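Local coordinates for protein glutamyl-tRNA(Gln) amidotransferase subunit B, mitochondrial (PDB 4N0H) that serves as the B subunit of the mitochondrial glutamyl-tRNA(Gln) amidotransferase of yeast, and carries the catalytic domain of the GatB/GatE family, at residues H21-N25 and H199-G203; T26-S32 and P61-A67; Q139-G145 and R164-I170. All blocks are in the same frame, centred on the assembly; numbering follows the deposited sequence.

Contact 1: residues H21-N25 and H199-G203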
loop_
_atom_site.group_PDB
_atom_site.type_symbol
_atom_site.label_atom_id
_atom_site.label_comp_id
_atom_site.label_asym_id
_atom_site.label_seq_id
_atom_site.Cartn_x
_atom_site.Cartn_y
_atom_site.Cartn_z
ATOM N N HIS B 21 3.842 12.362 -24.762
ATOM C CA HIS B 21 4.544 12.211 -23.501
ATOM C C HIS B 21 5.766 13.106 -23.505
ATOM O O HIS B 21 6.521 13.144 -24.476
ATOM C CB HIS B 21 4.942 10.755 -23.266
ATOM C CG HIS B 21 3.779 9.850 -23.011
ATOM N ND1 HIS B 21 2.934 9.422 -24.010
ATOM C CD2 HIS B 21 3.317 9.298 -21.864
ATOM C CE1 HIS B 21 2.003 8.642 -23.492
ATOM N NE2 HIS B 21 2.212 8.552 -22.192
ATOM N N THR B 22 5.952 13.833 -22.413
ATOM C CA THR B 22 7.029 14.801 -22.322
ATOM C C THR B 22 7.788 14.663 -21.005
ATOM O O THR B 22 7.204 14.768 -19.929
ATOM C CB THR B 22 6.477 16.233 -22.467
ATOM O OG1 THR B 22 6.251 16.520 -23.853
ATOM C CG2 THR B 22 7.451 17.237 -21.914
ATOM N N GLN B 23 9.091 14.417 -21.100
ATOM C CA GLN B 23 9.943 14.349 -19.921
ATOM C C GLN B 23 10.128 15.737 -19.335
ATOM O O GLN B 23 10.554 16.655 -20.032
ATOM C CB GLN B 23 11.315 13.761 -20.266
ATOM C CG GLN B 23 11.326 12.263 -20.491
ATOM C CD GLN B 23 12.731 11.691 -20.585
ATOM O OE1 GLN B 23 13.651 12.346 -21.081
ATOM N NE2 GLN B 23 12.903 10.464 -20.103
ATOM N N LEU B 24 9.805 15.888 -18.055
ATOM C CA LEU B 24 10.019 17.153 -17.361
ATOM C C LEU B 24 11.481 17.304 -16.957
ATOM O O LEU B 24 12.132 16.329 -16.581
ATOM C CB LEU B 24 9.119 17.252 -16.127
ATOM C CG LEU B 24 7.610 17.224 -16.385
ATOM C CD1 LEU B 24 6.846 17.553 -15.114
ATOM C CD2 LEU B 24 7.230 18.181 -17.509
ATOM N N ASN B 25 12.003 18.522 -17.040
ATOM C CA ASN B 25 13.367 18.765 -16.587
ATOM C C ASN B 25 13.419 19.351 -15.178
ATOM O O ASN B 25 14.065 20.368 -14.932
ATOM C CB ASN B 25 14.169 19.607 -17.592
ATOM C CG ASN B 25 13.437 20.854 -18.035
ATOM O OD1 ASN B 25 13.569 21.290 -19.181
ATOM N ND2 ASN B 25 12.656 21.439 -17.134
ATOM N N HIS B 199 10.025 26.487 -19.808
ATOM C CA HIS B 199 11.149 25.874 -19.097
ATOM C C HIS B 199 10.754 24.622 -18.312
ATOM O O HIS B 199 11.212 24.425 -17.187
ATOM C CB HIS B 199 11.834 26.881 -18.162
ATOM C CG HIS B 199 12.389 28.080 -18.863
ATOM N ND1 HIS B 199 13.719 28.192 -19.207
ATOM C CD2 HIS B 199 11.796 29.223 -19.283
ATOM C CE1 HIS B 199 13.920 29.350 -19.811
ATOM N NE2 HIS B 199 12.769 29.994 -19.870
ATOM N N ILE B 200 9.913 23.776 -18.901
ATOM C CA ILE B 200 9.500 22.550 -18.225
ATOM C C ILE B 200 10.027 21.297 -18.912
ATOM O O ILE B 200 9.949 20.205 -18.355
ATOM C CB ILE B 200 7.963 22.444 -18.086
ATOM C CG1 ILE B 200 7.308 22.343 -19.466
ATOM C CG2 ILE B 200 7.418 23.628 -17.303
ATOM C CD1 ILE B 200 5.803 22.154 -19.413
ATOM N N SER B 201 10.571 21.466 -20.114
ATOM C CA SER B 201 11.092 20.348 -20.892
ATOM C C SER B 201 11.904 20.841 -22.080
ATOM O O SER B 201 11.757 21.985 -22.511
ATOM C CB SER B 201 9.951 19.482 -21.403
ATOM O OG SER B 201 10.441 18.406 -22.181
ATOM N N SER B 202 12.755 19.973 -22.614
ATOM C CA SER B 202 13.524 20.310 -23.808
ATOM C C SER B 202 12.677 20.097 -25.057
ATOM O O SER B 202 12.988 20.618 -26.125
ATOM C CB SER B 202 14.799 19.468 -23.882
ATOM O OG SER B 202 14.491 18.085 -23.911
ATOM N N GLY B 203 11.606 19.321 -24.911
ATOM C CA GLY B 203 10.699 19.038 -26.009
ATOM C C GLY B 203 11.361 18.348 -27.190
ATOM O O GLY B 203 10.862 18.405 -28.315
HETATM O O HOH W 1 13.291 17.588 -20.882
#

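Contact 2: residues T26-S32 and P61-A67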
loop_
_atom_site.group_PDB
_atom_site.type_symbol
_atom_site.label_atom_id
_atom_site.label_comp_id
_atom_site.label_asym_id
_atom_site.label_seq_id
_atom_site.Cartn_x
_atom_site.Cartn_y
_atom_site.Cartn_z
ATOM N N THR B 26 12.715 18.704 -14.260
ATOM C CA THR B 26 12.882 18.981 -12.845
ATOM C C THR B 26 14.280 18.516 -12.464
ATOM O O THR B 26 14.854 17.650 -13.129
ATOM C CB THR B 26 11.853 18.209 -12.004
ATOM O OG1 THR B 26 11.945 16.817 -12.314
ATOM C CG2 THR B 26 10.442 18.694 -12.313
ATOM N N LYS B 27 14.833 19.090 -11.402
ATOM C CA LYS B 27 16.164 18.702 -10.955
ATOM C C LYS B 27 16.205 17.229 -10.545
ATOM O O LYS B 27 17.140 16.501 -10.885
ATOM C CB LYS B 27 16.622 19.584 -9.795
ATOM C CG LYS B 27 18.043 19.306 -9.333
ATOM C CD LYS B 27 18.454 20.274 -8.238
ATOM C CE LYS B 27 17.450 20.267 -7.095
ATOM N NZ LYS B 27 17.779 21.283 -6.053
ATOM N N ASN B 28 15.180 16.796 -9.822
ATOM C CA ASN B 28 15.117 15.428 -9.330
ATOM C C ASN B 28 13.894 14.693 -9.865
ATOM O O ASN B 28 13.100 15.272 -10.599
ATOM C CB ASN B 28 15.164 15.419 -7.801
ATOM C CG ASN B 28 16.451 16.026 -7.268
ATOM O OD1 ASN B 28 17.512 15.897 -7.888
ATOM N ND2 ASN B 28 16.366 16.705 -6.129
ATOM N N LYS B 29 13.757 13.419 -9.507
ATOM C CA LYS B 29 12.727 12.566 -10.088
ATOM C C LYS B 29 11.347 12.790 -9.477
ATOM O O LYS B 29 11.175 13.649 -8.624
ATOM C CB LYS B 29 13.123 11.100 -9.975
ATOM C CG LYS B 29 14.362 10.733 -10.779
ATOM C CD LYS B 29 14.525 9.218 -10.792
ATOM C CE LYS B 29 15.846 8.789 -11.393
ATOM N NZ LYS B 29 15.898 7.300 -11.454
ATOM N N LEU B 30 10.372 12.005 -9.925
ATOM C CA LEU B 30 8.963 12.236 -9.584
ATOM C C LEU B 30 8.572 11.827 -8.152
ATOM O O LEU B 30 7.992 12.621 -7.407
ATOM C CB LEU B 30 8.054 11.536 -10.601
ATOM C CG LEU B 30 6.555 11.792 -10.447
ATOM C CD1 LEU B 30 6.279 13.291 -10.430
ATOM C CD2 LEU B 30 5.764 11.121 -11.566
ATOM N N PHE B 31 8.883 10.594 -7.769
ATOM C CA PHE B 31 8.519 10.110 -6.436
ATOM C C PHE B 31 9.736 9.797 -5.563
ATOM O O PHE B 31 9.637 9.092 -4.564
ATOM C CB PHE B 31 7.591 8.895 -6.547
ATOM C CG PHE B 31 6.247 9.227 -7.119
ATOM C CD1 PHE B 31 5.325 9.947 -6.372
ATOM C CD2 PHE B 31 5.914 8.855 -8.411
ATOM C CE1 PHE B 31 4.087 10.270 -6.898
ATOM C CE2 PHE B 31 4.677 9.175 -8.941
ATOM C CZ PHE B 31 3.765 9.890 -8.188
ATOM N N SER B 32 10.886 10.323 -5.966
ATOM C CA SER B 32 12.121 10.192 -5.208
ATOM C C SER B 32 12.971 11.413 -5.522
ATOM O O SER B 32 12.832 12.008 -6.591
ATOM C CB SER B 32 12.869 8.923 -5.618
ATOM O OG SER B 32 14.149 8.864 -5.010
ATOM N N PRO B 61 6.981 6.032 -2.068
ATOM C CA PRO B 61 6.982 7.212 -2.942
ATOM C C PRO B 61 6.692 8.496 -2.167
ATOM O O PRO B 61 5.858 8.490 -1.255
ATOM C CB PRO B 61 5.837 6.926 -3.912
ATOM C CG PRO B 61 4.885 6.084 -3.115
ATOM C CD PRO B 61 5.758 5.222 -2.231
ATOM N N VAL B 62 7.397 9.568 -2.516
ATOM C CA VAL B 62 7.095 10.916 -2.024
ATOM C C VAL B 62 7.081 11.880 -3.212
ATOM O O VAL B 62 8.077 12.007 -3.933
ATOM C CB VAL B 62 8.127 11.407 -0.987
ATOM C CG1 VAL B 62 7.827 12.842 -0.579
ATOM C CG2 VAL B 62 8.150 10.488 0.239
ATOM N N LEU B 63 5.954 12.554 -3.424
ATOM C CA LEU B 63 5.793 13.410 -4.597
ATOM C C LEU B 63 6.731 14.623 -4.616
ATOM O O LEU B 63 6.846 15.363 -3.633
ATOM C CB LEU B 63 4.332 13.855 -4.744
ATOM C CG LEU B 63 4.018 14.718 -5.971
ATOM C CD1 LEU B 63 4.409 14.004 -7.253
ATOM C CD2 LEU B 63 2.538 15.096 -5.985
ATOM N N ASN B 64 7.412 14.800 -5.747
ATOM C CA ASN B 64 8.221 15.978 -6.004
ATOM C C ASN B 64 7.287 17.123 -6.387
ATOM O O ASN B 64 6.621 17.065 -7.421
ATOM C CB ASN B 64 9.193 15.695 -7.149
ATOM C CG ASN B 64 10.172 16.835 -7.396
ATOM O OD1 ASN B 64 9.930 17.988 -7.029
ATOM N ND2 ASN B 64 11.287 16.512 -8.030
ATOM N N LEU B 65 7.242 18.156 -5.552
ATOM C CA LEU B 65 6.313 19.264 -5.765
ATOM C C LEU B 65 6.655 20.109 -6.990
ATOM O O LEU B 65 5.802 20.821 -7.520
ATOM C CB LEU B 65 6.213 20.131 -4.507
ATOM C CG LEU B 65 5.722 19.388 -3.260
ATOM C CD1 LEU B 65 5.644 20.328 -2.064
ATOM C CD2 LEU B 65 4.371 18.725 -3.503
ATOM N N GLU B 66 7.898 20.029 -7.452
ATOM C CA GLU B 66 8.280 20.762 -8.653
ATOM C C GLU B 66 7.492 20.278 -9.873
ATOM O O GLU B 66 7.219 21.051 -10.797
ATOM C CB GLU B 66 9.791 20.672 -8.904
ATOM C CG GLU B 66 10.293 21.665 -9.949
ATOM C CD GLU B 66 11.807 21.711 -10.050
ATOM O OE1 GLU B 66 12.347 22.806 -10.328
ATOM O OE2 GLU B 66 12.460 20.659 -9.861
ATOM N N ALA B 67 7.119 19.001 -9.869
ATOM C CA ALA B 67 6.300 18.447 -10.944
ATOM C C ALA B 67 4.903 19.070 -10.951
ATOM O O ALA B 67 4.309 19.271 -12.012
ATOM C CB ALA B 67 6.209 16.928 -10.832
HETATM O O HOH W 2 13.280 18.611 -8.483
#

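Contact 3: residues Q139-G145 and R164-I170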
loop_
_atom_site.group_PDB
_atom_site.type_symbol
_atom_site.label_atom_id
_atom_site.label_comp_id
_atom_site.label_asym_id
_atom_site.label_seq_id
_atom_site.Cartn_x
_atom_site.Cartn_y
_atom_site.Cartn_z
ATOM N N GLN B 139 -1.891 14.711 -17.764
ATOM C CA GLN B 139 -1.598 13.760 -16.685
ATOM C C GLN B 139 -0.119 13.735 -16.301
ATOM O O GLN B 139 0.752 13.820 -17.161
ATOM C CB GLN B 139 -2.016 12.339 -17.087
ATOM C CG GLN B 139 -3.503 12.142 -17.317
ATOM C CD GLN B 139 -3.852 10.706 -17.685
ATOM O OE1 GLN B 139 -2.973 9.899 -17.993
ATOM N NE2 GLN B 139 -5.142 10.381 -17.644
ATOM N N ILE B 140 0.158 13.598 -15.007
ATOM C CA ILE B 140 1.527 13.396 -14.540
ATOM C C ILE B 140 1.741 11.904 -14.330
ATOM O O ILE B 140 0.892 11.230 -13.745
ATOM C CB ILE B 140 1.785 14.128 -13.209
ATOM C CG1 ILE B 140 1.530 15.629 -13.363
ATOM C CG2 ILE B 140 3.206 13.867 -12.715
ATOM C CD1 ILE B 140 1.372 16.357 -12.038
ATOM N N GLU B 141 2.864 11.378 -14.812
ATOM C CA GLU B 141 3.153 9.958 -14.618
ATOM C C GLU B 141 4.645 9.621 -14.610
ATOM O O GLU B 141 5.476 10.418 -15.045
ATOM C CB GLU B 141 2.427 9.112 -15.666
ATOM C CG GLU B 141 2.836 9.399 -17.091
ATOM C CD GLU B 141 2.012 8.610 -18.089
ATOM O OE1 GLU B 141 2.552 8.247 -19.155
ATOM O OE2 GLU B 141 0.822 8.353 -17.802
ATOM N N GLN B 142 4.961 8.426 -14.116
ATOM C CA GLN B 142 6.334 7.943 -14.029
ATOM C C GLN B 142 6.846 7.445 -15.364
ATOM O O GLN B 142 6.128 6.760 -16.088
ATOM C CB GLN B 142 6.422 6.763 -13.058
ATOM C CG GLN B 142 6.450 7.110 -11.600
ATOM C CD GLN B 142 6.568 5.863 -10.735
ATOM O OE1 GLN B 142 5.912 4.850 -10.994
ATOM N NE2 GLN B 142 7.424 5.924 -9.721
ATOM N N ASP B 143 8.102 7.752 -15.669
ATOM C CA ASP B 143 8.777 7.099 -16.784
ATOM C C ASP B 143 9.302 5.748 -16.303
ATOM O O ASP B 143 9.462 5.524 -15.096
ATOM C CB ASP B 143 9.931 7.961 -17.311
ATOM C CG ASP B 143 10.240 7.700 -18.783
ATOM O OD1 ASP B 143 11.018 8.479 -19.376
ATOM O OD2 ASP B 143 9.699 6.728 -19.355
ATOM N N THR B 144 9.562 4.848 -17.244
ATOM C CA THR B 144 10.114 3.540 -16.922
ATOM C C THR B 144 11.610 3.537 -17.198
ATOM O O THR B 144 12.151 4.511 -17.724
ATOM C CB THR B 144 9.464 2.440 -17.775
ATOM O OG1 THR B 144 9.720 2.703 -19.158
ATOM C CG2 THR B 144 7.962 2.399 -17.544
ATOM N N GLY B 145 12.274 2.440 -16.854
ATOM C CA GLY B 145 13.696 2.302 -17.126
ATOM C C GLY B 145 13.962 2.088 -18.606
ATOM O O GLY B 145 13.036 2.068 -19.416
ATOM N N ARG B 164 16.491 6.075 -15.749
ATOM C CA ARG B 164 15.351 6.811 -16.284
ATOM C C ARG B 164 14.042 6.443 -15.579
ATOM O O ARG B 164 13.033 7.123 -15.737
ATOM C CB ARG B 164 15.223 6.583 -17.793
ATOM C CG ARG B 164 14.282 7.553 -18.493
ATOM C CD ARG B 164 14.033 7.146 -19.937
ATOM N NE ARG B 164 13.164 5.975 -20.035
ATOM C CZ ARG B 164 12.900 5.340 -21.173
ATOM N NH1 ARG B 164 12.095 4.286 -21.177
ATOM N NH2 ARG B 164 13.443 5.762 -22.310
ATOM N N SER B 165 14.059 5.365 -14.803
ATOM C CA SER B 165 12.868 4.968 -14.066
ATOM C C SER B 165 12.542 6.049 -13.048
ATOM O O SER B 165 13.442 6.563 -12.387
ATOM C CB SER B 165 13.084 3.631 -13.364
ATOM O OG SER B 165 11.861 3.140 -12.842
ATOM N N ASN B 166 11.262 6.409 -12.965
ATOM C CA ASN B 166 10.769 7.394 -12.002
ATOM C C ASN B 166 11.047 8.854 -12.402
ATOM O O ASN B 166 10.808 9.780 -11.629
ATOM C CB ASN B 166 11.285 7.070 -10.590
ATOM C CG ASN B 166 10.575 7.848 -9.513
ATOM O OD1 ASN B 166 9.380 8.123 -9.613
ATOM N ND2 ASN B 166 11.310 8.212 -8.475
ATOM N N VAL B 167 11.542 9.056 -13.622
ATOM C CA VAL B 167 11.644 10.397 -14.201
ATOM C C VAL B 167 10.225 10.931 -14.448
ATOM O O VAL B 167 9.355 10.181 -14.886
ATOM C CB VAL B 167 12.460 10.365 -15.518
ATOM C CG1 VAL B 167 12.236 11.625 -16.369
ATOM C CG2 VAL B 167 13.949 10.157 -15.217
ATOM N N PRO B 168 9.976 12.220 -14.151
ATOM C CA PRO B 168 8.612 12.736 -14.319
ATOM C C PRO B 168 8.235 12.950 -15.781
ATOM O O PRO B 168 9.040 13.453 -16.564
ATOM C CB PRO B 168 8.642 14.095 -13.599
ATOM C CG PRO B 168 9.975 14.183 -12.923
ATOM C CD PRO B 168 10.894 13.250 -13.639
ATOM N N LEU B 169 7.014 12.560 -16.132
ATOM C CA LEU B 169 6.456 12.806 -17.453
ATOM C C LEU B 169 5.145 13.563 -17.306
ATOM O O LEU B 169 4.456 13.436 -16.291
ATOM C CB LEU B 169 6.161 11.485 -18.175
ATOM C CG LEU B 169 7.292 10.478 -18.386
ATOM C CD1 LEU B 169 6.755 9.178 -18.977
ATOM C CD2 LEU B 169 8.324 11.081 -19.296
ATOM N N ILE B 170 4.805 14.354 -18.316
ATOM C CA ILE B 170 3.433 14.816 -18.472
ATOM C C ILE B 170 2.880 14.265 -19.779
ATOM O O ILE B 170 3.497 14.407 -20.835
ATOM C CB ILE B 170 3.318 16.346 -18.460
ATOM C CG1 ILE B 170 3.591 16.889 -17.059
ATOM C CG2 ILE B 170 1.933 16.774 -18.908
ATOM C CD1 ILE B 170 3.300 18.374 -16.917
#

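Contact 1: residues H21-N25 and H199-G203
An ST turn in the loop after helix 181-197 meets the end of strand 14-23 here, with Ser201 OG laid against the carbonyl of Gln23. The hydroxyl donates to Gln23 O over 2.8 Å and lies 23° from the carbonyl plane. The same OG accepts from Gly203 N at 3.1 Å, the bond that closes the turn, so it is gripped from both segments at once. With chi1 at 179°, Ser201 OG stands opposite its own backbone N and reaches the strand. Gln23 O takes a second hydrogen from water 1, which in turn accepts from Ser202 N. Beside this junction the methyl CG2 of Thr22 packs tightly on Ser201, 3.4 Å from its CB.

Further along, the backbone bond from Asn25 N to Ile200 O (3.0 Å) fastens the strand exit. Ile200 O also receives a CA-H...O contact from Leu24 CA, and Leu24 CD2 touches the same oxygen at 3.5 Å. The amide of Asn25 spreads over the peptide between Ile200 and Ser201; its ND2 makes a weak hydrogen bond of 3.3 Å to His199 O. Ile200, whose side chain starts away from 21-25, packs on Phe70 and Leu74 of helix 65-78, while Gln23 NE2 is hydrogen-bonded to Asp143. His199 has positive phi and ends helix 181-197 in a Schellman motif. The whole is a helix-to-strand connection in which a Schellman ending and an ST turn follow in quick succession, pinned to the end of strand 14-23 and the loop just after it.

Contact 2: residues T26-S32 and P61-A67
Asn64 points its side chain toward the loop 26-32. ND2 donates to Lys29 O at 2.9 Å, the acceptor only 1° out of the amide plane, and also donates to water 2. On the other branch, Asn64 OD1 caps helix 65-78 by accepting from Glu66 N at 2.9 Å, so the bonds on ND2 and OD1 fix the rotation of the amide. Gln122 of the neighbouring subunit F also bonds OD1.

Glu66 and Thr26 slide past each other in opposite directions. The extended glutamate carries OE2 to 3.3 Å from Thr26 CB, where it accepts from Lys27 N on its syn side, 31° out of the carboxylate plane. Water 2 donates to the same oxygen and accepts from Asn28 N, bridging loop and helix. Thr26 OG1 donates forward to Asn28 O (2.6 Å), within the loop.

At the apolar end, Leu30 CD1 touches both Ala67 CB (3.7 Å) and Leu63 CD1 (3.8 Å). The Phe31 ring runs at a slant to both Pro61 and Leu63, and Leu30 CG sits over one ring face, 3.5 Å above the plane and offset toward the rim. Bonds from Asn64 N to Leu30 O and from Val62 N to Phe31 O tie the backbones of 30-31 and 62-64. The start of helix 65-78 is thus joined to a loop whose Leu30 packs on Ile140 and Gln142 of strand 130-142 and on Pro168 of strand 168-174.

Contact 3: residues Q139-G145 and R164-I170
Asp143 and Arg164 both set CG opposite the backbone N (chi1 -153° and -166°), and a bend at chi3 of Arg164 brings its guanidinium almost parallel to the carboxylate, the planes 6° apart. Asp143 OD1 lies 3.4 Å from Arg164 NE but well out of the guanidinium plane, so this salt bridge rests on charge alone. The N-H of NE goes instead to Thr144 O (2.9 Å), at the guanidinium edge. Asp143 OD2 accepts from Thr144 N, and OD1 has a second salt bridge, to Arg211. Leu169 packs against Asp143, its CD1 3.6 Å from Asp143 CA.

Within the turn, Asn166 OD1 accepts from Gln142 NE2 at 2.9 Å, the donor above the carbonyl plane and the two amides nearly perpendicular; OD1 has Phe31 N as a further partner. Glu141 and Leu169 exchange two backbone bonds as a hydrogen-bonded pair, flanked by the non-hydrogen-bonded pairs Ile140-Ile170 and Gln142-Pro168. Asp143 N to Val167 O (2.8 Å) and Asn166 N to Asp143 O extend the pairing beyond the strands. The arrangement is an antiparallel pair, strands 130-142 and 168-174 of the large mixed sheet, the second entered through a type II turn, Arg164 to Val167.

Strand 168-174 lies between strands 14-23 and 130-142, so contacts 1 and 3 share one sheet. Their centres are about 11 Å apart, and Thr22 O meets Ile170 N at 2.9 Å. Gln23 NE2 to Asp143 OD1 (2.8 Å) adds a side-chain tie. Segment 26-32 of contact 2 continues directly from 21-25 of contact 1; Leu24 CD1 lies 4.3 Å from Ala67 CA. The loop 26-32 also bonds to the turn of contact 3, whose centre is about 10 Å from that of contact 2: Lys29 NZ reaches Ser165 O at 2.7 Å, and Leu30 N meets Asn166 O at 2.8 Å. Contacts 2 and 3 both nest within the chain loop that contact 1 closes.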